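PDB 3IH6: putative zinc protease from Bordetella pertussis, which probably acts as a zinc-dependent endopeptidase of the M16 family, this chain being a piece that matches the family's inactive domain. Local coordinates for residues 67-72 / 89-94; 48-53 / 118-123. One frame throughout, in Å; residues are numbered along the deposited sequence.

In the fold
Both interactions belong to one domain in which helices pack on an antiparallel sheet, and all four segments fall within the part that matches the M16 inactive domain. Along the chain interaction 1 is nested inside interaction 2: 48-53 comes first, then 67-72 and 89-94, and last 118-123. Interaction 1 lies at the open end of the hairpin formed by strands 71-77 and 84-90. Interaction 2 packs the end of helix 39-52 against the start of helix 118-136. Their centres are about 21 Å apart, yet they touch, with Val72 CG2 3.6 Å from Ala52 O. The start of the inner strand 71-77 and the helix pair are thus joined through the end of helix 39-52.

Interaction 1 (67-72 / 89-94); sequences KLASGV and AQLQPG
The carbonyl oxygen of Gln90 faces two backbone N-H groups, those of Ser70 and Gly71. Ser70 N lies 2.5 Å from Gln90 O, a very short distance whose exact value is doubtful. Gly71 N to Gln90 O is a weak bond of 3.4 Å. This pairing of two residues with one is a classic beta bulge. Ser70 has near-helical backbone angles, whereas Gly71 is fully extended. Regular antiparallel pairing follows: Gln90 N donates to Gly71 O at 2.8 Å, nearly straight at 172°.

Ala89 and Val72 form the next, non-hydrogen-bonded pair. Their side chains share a face with Ala69, whose CB is 3.8 Å from Ala89 CB. All three also meet Leu63 of helix 58-63. Gln90 points to the other face, where it meets Tyr4 and Val6 of strand 2-6. Its CG is anti to the backbone N (chi1 -153°) and the chain stays extended, which brings Gln90 OE1 to 4.4 Å from Gly71 CA. Beyond the strands, Leu91 CG packs 3.7 Å from Leu68 O, and both leucines rest on helix 97-109. The hydrogen bonds between the segments are all backbone to backbone, so they hold the strand pairing and its bulge without using the polar ends of Ser70 and Gln90.

Interaction 2 (48-53 / 118-123); sequences ATILAD and QEELER
Ile50 and Arg123 carry a steep helix-helix crossing in which the last turn of helix 39-52 meets the first turns of helix 118-136. The axes of the two short segments come within 9.2 Å, at 108° between their directions.

Van der Waals packing is made by the Ile50 side chain on Glu120. Ile50 CG1 lies 3.4 Å from Glu120 O, and Ile50 CG2 lies 4.0 Å from Glu120 CB. The two side chains cross at about a right angle. The carboxylate of Glu120 has its main partner in Arg58, through a salt bridge.

The polar part is made by Arg123, whose chain bends at chi3 (61°) and turns the guanidinium toward the helix end. Arg123 NH1 donates to Thr49 O at 3.1 Å. That oxygen also accepts the helical bond from Asp53 N, which arrives from the opposite face of the carbonyl. NH2 makes a weak bond to Ile50 O, at the guanidinium edge. The positive charge therefore sits beside carbonyls of a helix C-terminus, which probably suits it electrostatically.

Asp53 and Arg123 have opposite charges but form no direct salt bridge. A water links them instead, donating to Asp53 OD2 at 2.6 Å and accepting from Arg123 NH1 at 3.1 Å.

Interaction 1 (67-72 / 89-94)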
loop_
_atom_site.group_PDB
_atom_site.type_symbol
_atom_site.label_atom_id
_atom_site.label_comp_id
_atom_site.label_asym_id
_atom_site.label_seq_id
_atom_site.Cartn_x
_atom_site.Cartn_y
_atom_site.Cartn_z
ATOM N N LYS E 67 27.863 21.873 4.592
ATOM C CA LYS E 67 28.025 21.147 5.859
ATOM C C LYS E 67 27.298 21.800 7.038
ATOM O O LYS E 67 27.655 21.560 8.181
ATOM C CB LYS E 67 29.509 20.913 6.221
ATOM C CG LYS E 67 30.378 20.332 5.132
ATOM C CD LYS E 67 29.819 19.041 4.571
ATOM C CE LYS E 67 30.712 18.516 3.460
ATOM N NZ LYS E 67 32.100 18.373 3.964
ATOM N N LEU E 68 26.276 22.605 6.760
ATOM C CA LEU E 68 25.504 23.223 7.836
ATOM C C LEU E 68 24.460 22.227 8.355
ATOM O O LEU E 68 24.079 22.227 9.531
ATOM C CB LEU E 68 24.879 24.555 7.373
ATOM C CG LEU E 68 25.892 25.681 7.078
ATOM C CD1 LEU E 68 25.235 26.919 6.496
ATOM C CD2 LEU E 68 26.684 26.047 8.331
ATOM N N ALA E 69 24.053 21.320 7.479
ATOM C CA ALA E 69 22.951 20.429 7.791
ATOM C C ALA E 69 23.181 19.055 7.188
ATOM O O ALA E 69 23.958 18.885 6.249
ATOM C CB ALA E 69 21.655 21.029 7.272
ATOM N N SER E 70 22.459 18.094 7.741
ATOM C CA SER E 70 22.474 16.697 7.369
ATOM C C SER E 70 21.424 16.389 6.291
ATOM O O SER E 70 21.568 15.483 5.472
ATOM C CB SER E 70 22.138 15.901 8.646
ATOM O OG SER E 70 22.451 14.569 8.477
ATOM N N GLY E 71 20.354 17.156 6.320
ATOM C CA GLY E 71 19.282 17.074 5.357
ATOM C C GLY E 71 18.336 18.243 5.601
ATOM O O GLY E 71 18.536 19.015 6.554
ATOM N N VAL E 72 17.297 18.342 4.767
ATOM C CA VAL E 72 16.358 19.416 4.818
ATOM C C VAL E 72 14.951 18.890 4.592
ATOM O O VAL E 72 14.763 17.846 3.967
ATOM C CB VAL E 72 16.664 20.566 3.781
ATOM C CG1 VAL E 72 18.041 21.165 3.999
ATOM C CG2 VAL E 72 16.437 20.120 2.292
ATOM N N ALA E 89 15.820 21.850 8.960
ATOM C CA ALA E 89 17.063 21.179 8.623
ATOM C C ALA E 89 17.407 20.221 9.716
ATOM O O ALA E 89 17.125 20.476 10.888
ATOM C CB ALA E 89 18.230 22.184 8.365
ATOM N N GLN E 90 18.011 19.110 9.305
ATOM C CA GLN E 90 18.447 18.065 10.190
ATOM C C GLN E 90 19.940 18.296 10.430
ATOM O O GLN E 90 20.703 18.414 9.474
ATOM C CB GLN E 90 18.225 16.735 9.466
ATOM C CG GLN E 90 18.004 15.552 10.367
ATOM C CD GLN E 90 17.855 14.241 9.597
ATOM O OE1 GLN E 90 18.223 14.138 8.426
ATOM N NE2 GLN E 90 17.320 13.241 10.261
ATOM N N LEU E 91 20.353 18.359 11.689
ATOM C CA LEU E 91 21.746 18.564 12.037
ATOM C C LEU E 91 22.456 17.342 12.640
ATOM O O LEU E 91 21.847 16.407 13.156
ATOM C CB LEU E 91 21.899 19.778 12.963
ATOM C CG LEU E 91 21.924 21.176 12.335
ATOM C CD1 LEU E 91 20.748 21.438 11.411
ATOM C CD2 LEU E 91 21.976 22.252 13.396
ATOM N N GLN E 92 23.773 17.376 12.524
ATOM C CA GLN E 92 24.682 16.427 13.113
ATOM C C GLN E 92 25.047 17.055 14.433
ATOM O O GLN E 92 24.936 18.279 14.571
ATOM C CB GLN E 92 25.930 16.399 12.235
ATOM C CG GLN E 92 26.887 15.257 12.416
ATOM C CD GLN E 92 27.347 14.740 11.074
ATOM O OE1 GLN E 92 26.719 15.040 10.050
ATOM N NE2 GLN E 92 28.433 13.955 11.058
ATOM N N PRO E 93 25.478 16.231 15.414
ATOM C CA PRO E 93 26.012 16.808 16.638
ATOM C C PRO E 93 27.236 17.631 16.301
ATOM O O PRO E 93 28.064 17.202 15.492
ATOM C CB PRO E 93 26.429 15.579 17.459
ATOM C CG PRO E 93 25.634 14.460 16.904
ATOM C CD PRO E 93 25.480 14.755 15.457
ATOM N N GLY E 94 27.334 18.814 16.896
ATOM C CA GLY E 94 28.466 19.707 16.653
ATOM C C GLY E 94 28.192 20.888 15.737
ATOM O O GLY E 94 28.851 21.910 15.862
#

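Interaction 2 (48-53 / 118-123)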
loop_
_atom_site.group_PDB
_atom_site.type_symbol
_atom_site.label_atom_id
_atom_site.label_comp_id
_atom_site.label_asym_id
_atom_site.label_seq_id
_atom_site.Cartn_x
_atom_site.Cartn_y
_atom_site.Cartn_z
ATOM N N ALA E 48 7.286 24.863 -2.046
ATOM C CA ALA E 48 7.910 24.073 -0.992
ATOM C C ALA E 48 8.650 22.864 -1.569
ATOM O O ALA E 48 9.677 22.456 -1.047
ATOM C CB ALA E 48 6.889 23.669 0.067
ATOM N N THR E 49 8.161 22.323 -2.670
ATOM C CA THR E 49 8.851 21.216 -3.350
ATOM C C THR E 49 10.131 21.711 -4.013
ATOM O O THR E 49 11.135 21.006 -4.008
ATOM C CB THR E 49 7.978 20.623 -4.481
ATOM O OG1 THR E 49 6.818 20.024 -3.948
ATOM C CG2 THR E 49 8.723 19.578 -5.290
ATOM N N ILE E 50 10.091 22.914 -4.595
ATOM C CA ILE E 50 11.296 23.467 -5.186
ATOM C C ILE E 50 12.334 23.725 -4.098
ATOM O O ILE E 50 13.500 23.504 -4.320
ATOM C CB ILE E 50 11.033 24.776 -5.943
ATOM C CG1 ILE E 50 10.181 24.517 -7.205
ATOM C CG2 ILE E 50 12.383 25.518 -6.235
ATOM C CD1 ILE E 50 9.535 25.788 -7.775
ATOM N N LEU E 51 11.897 24.199 -2.941
ATOM C CA LEU E 51 12.791 24.538 -1.831
ATOM C C LEU E 51 13.367 23.364 -1.093
ATOM O O LEU E 51 14.494 23.438 -0.558
ATOM C CB LEU E 51 12.068 25.453 -0.795
ATOM C CG LEU E 51 11.653 26.778 -1.456
ATOM C CD1 LEU E 51 10.479 27.405 -0.744
ATOM C CD2 LEU E 51 12.841 27.742 -1.590
ATOM N N ALA E 52 12.608 22.288 -1.021
ATOM C CA ALA E 52 12.903 21.274 -0.008
ATOM C C ALA E 52 13.165 19.893 -0.522
ATOM O O ALA E 52 13.734 19.105 0.180
ATOM C CB ALA E 52 11.780 21.255 1.071
ATOM N N ASP E 53 12.785 19.604 -1.756
ATOM C CA ASP E 53 12.816 18.233 -2.305
ATOM C C ASP E 53 13.963 17.946 -3.291
ATOM O O ASP E 53 14.143 18.695 -4.293
ATOM C CB ASP E 53 11.459 17.988 -2.968
ATOM C CG ASP E 53 11.281 16.577 -3.437
ATOM O OD1 ASP E 53 11.640 15.667 -2.686
ATOM O OD2 ASP E 53 10.755 16.382 -4.556
ATOM N N GLN E 118 12.315 28.164 -14.744
ATOM C CA GLN E 118 11.226 27.443 -15.442
ATOM C C GLN E 118 11.323 25.957 -15.156
ATOM O O GLN E 118 10.305 25.311 -14.839
ATOM C CB GLN E 118 11.257 27.683 -16.970
ATOM C CG GLN E 118 10.009 27.223 -17.747
ATOM C CD GLN E 118 8.693 27.603 -17.081
ATOM O OE1 GLN E 118 8.523 28.713 -16.573
ATOM N NE2 GLN E 118 7.763 26.652 -17.037
ATOM N N GLU E 119 12.553 25.445 -15.261
ATOM C CA GLU E 119 12.893 24.032 -14.985
ATOM C C GLU E 119 12.536 23.607 -13.554
ATOM O O GLU E 119 12.102 22.470 -13.306
ATOM C CB GLU E 119 14.405 23.825 -15.244
ATOM C CG GLU E 119 14.918 22.381 -15.091
ATOM C CD GLU E 119 16.417 22.254 -15.376
ATOM O OE1 GLU E 119 16.974 23.177 -16.004
ATOM O OE2 GLU E 119 17.047 21.241 -14.980
ATOM N N GLU E 120 12.716 24.514 -12.601
ATOM C CA GLU E 120 12.366 24.197 -11.204
ATOM C C GLU E 120 10.871 24.026 -11.025
ATOM O O GLU E 120 10.419 23.139 -10.252
ATOM C CB GLU E 120 12.867 25.265 -10.245
ATOM C CG GLU E 120 14.330 25.032 -9.925
ATOM C CD GLU E 120 14.962 26.194 -9.201
ATOM O OE1 GLU E 120 14.491 27.339 -9.378
ATOM O OE2 GLU E 120 15.911 25.944 -8.424
ATOM N N LEU E 121 10.128 24.871 -11.749
ATOM C CA LEU E 121 8.683 24.831 -11.720
ATOM C C LEU E 121 8.202 23.551 -12.379
ATOM O O LEU E 121 7.253 22.912 -11.890
ATOM C CB LEU E 121 8.038 26.045 -12.402
ATOM C CG LEU E 121 6.510 25.994 -12.597
ATOM C CD1 LEU E 121 5.749 25.807 -11.296
ATOM C CD2 LEU E 121 6.065 27.255 -13.244
ATOM N N GLU E 122 8.839 23.167 -13.475
ATOM C CA GLU E 122 8.429 21.943 -14.133
ATOM C C GLU E 122 8.743 20.741 -13.234
ATOM O O GLU E 122 7.982 19.778 -13.226
ATOM C CB GLU E 122 9.109 21.776 -15.488
ATOM C CG GLU E 122 8.702 22.749 -16.588
ATOM C CD GLU E 122 7.189 22.853 -16.764
ATOM O OE1 GLU E 122 6.438 21.950 -16.334
ATOM O OE2 GLU E 122 6.739 23.863 -17.345
ATOM N N ARG E 123 9.866 20.765 -12.499
ATOM C CA ARG E 123 10.138 19.648 -11.572
ATOM C C ARG E 123 9.011 19.491 -10.499
ATOM O O ARG E 123 8.460 18.399 -10.286
ATOM C CB ARG E 123 11.522 19.771 -10.923
ATOM C CG ARG E 123 11.684 18.863 -9.693
ATOM C CD ARG E 123 13.108 18.780 -9.118
ATOM N NE ARG E 123 13.650 20.054 -8.653
ATOM C CZ ARG E 123 13.473 20.615 -7.440
ATOM N NH1 ARG E 123 12.698 20.063 -6.506
ATOM N NH2 ARG E 123 14.072 21.773 -7.166
HETATM O O HOH W 1 11.135 17.426 -6.905
#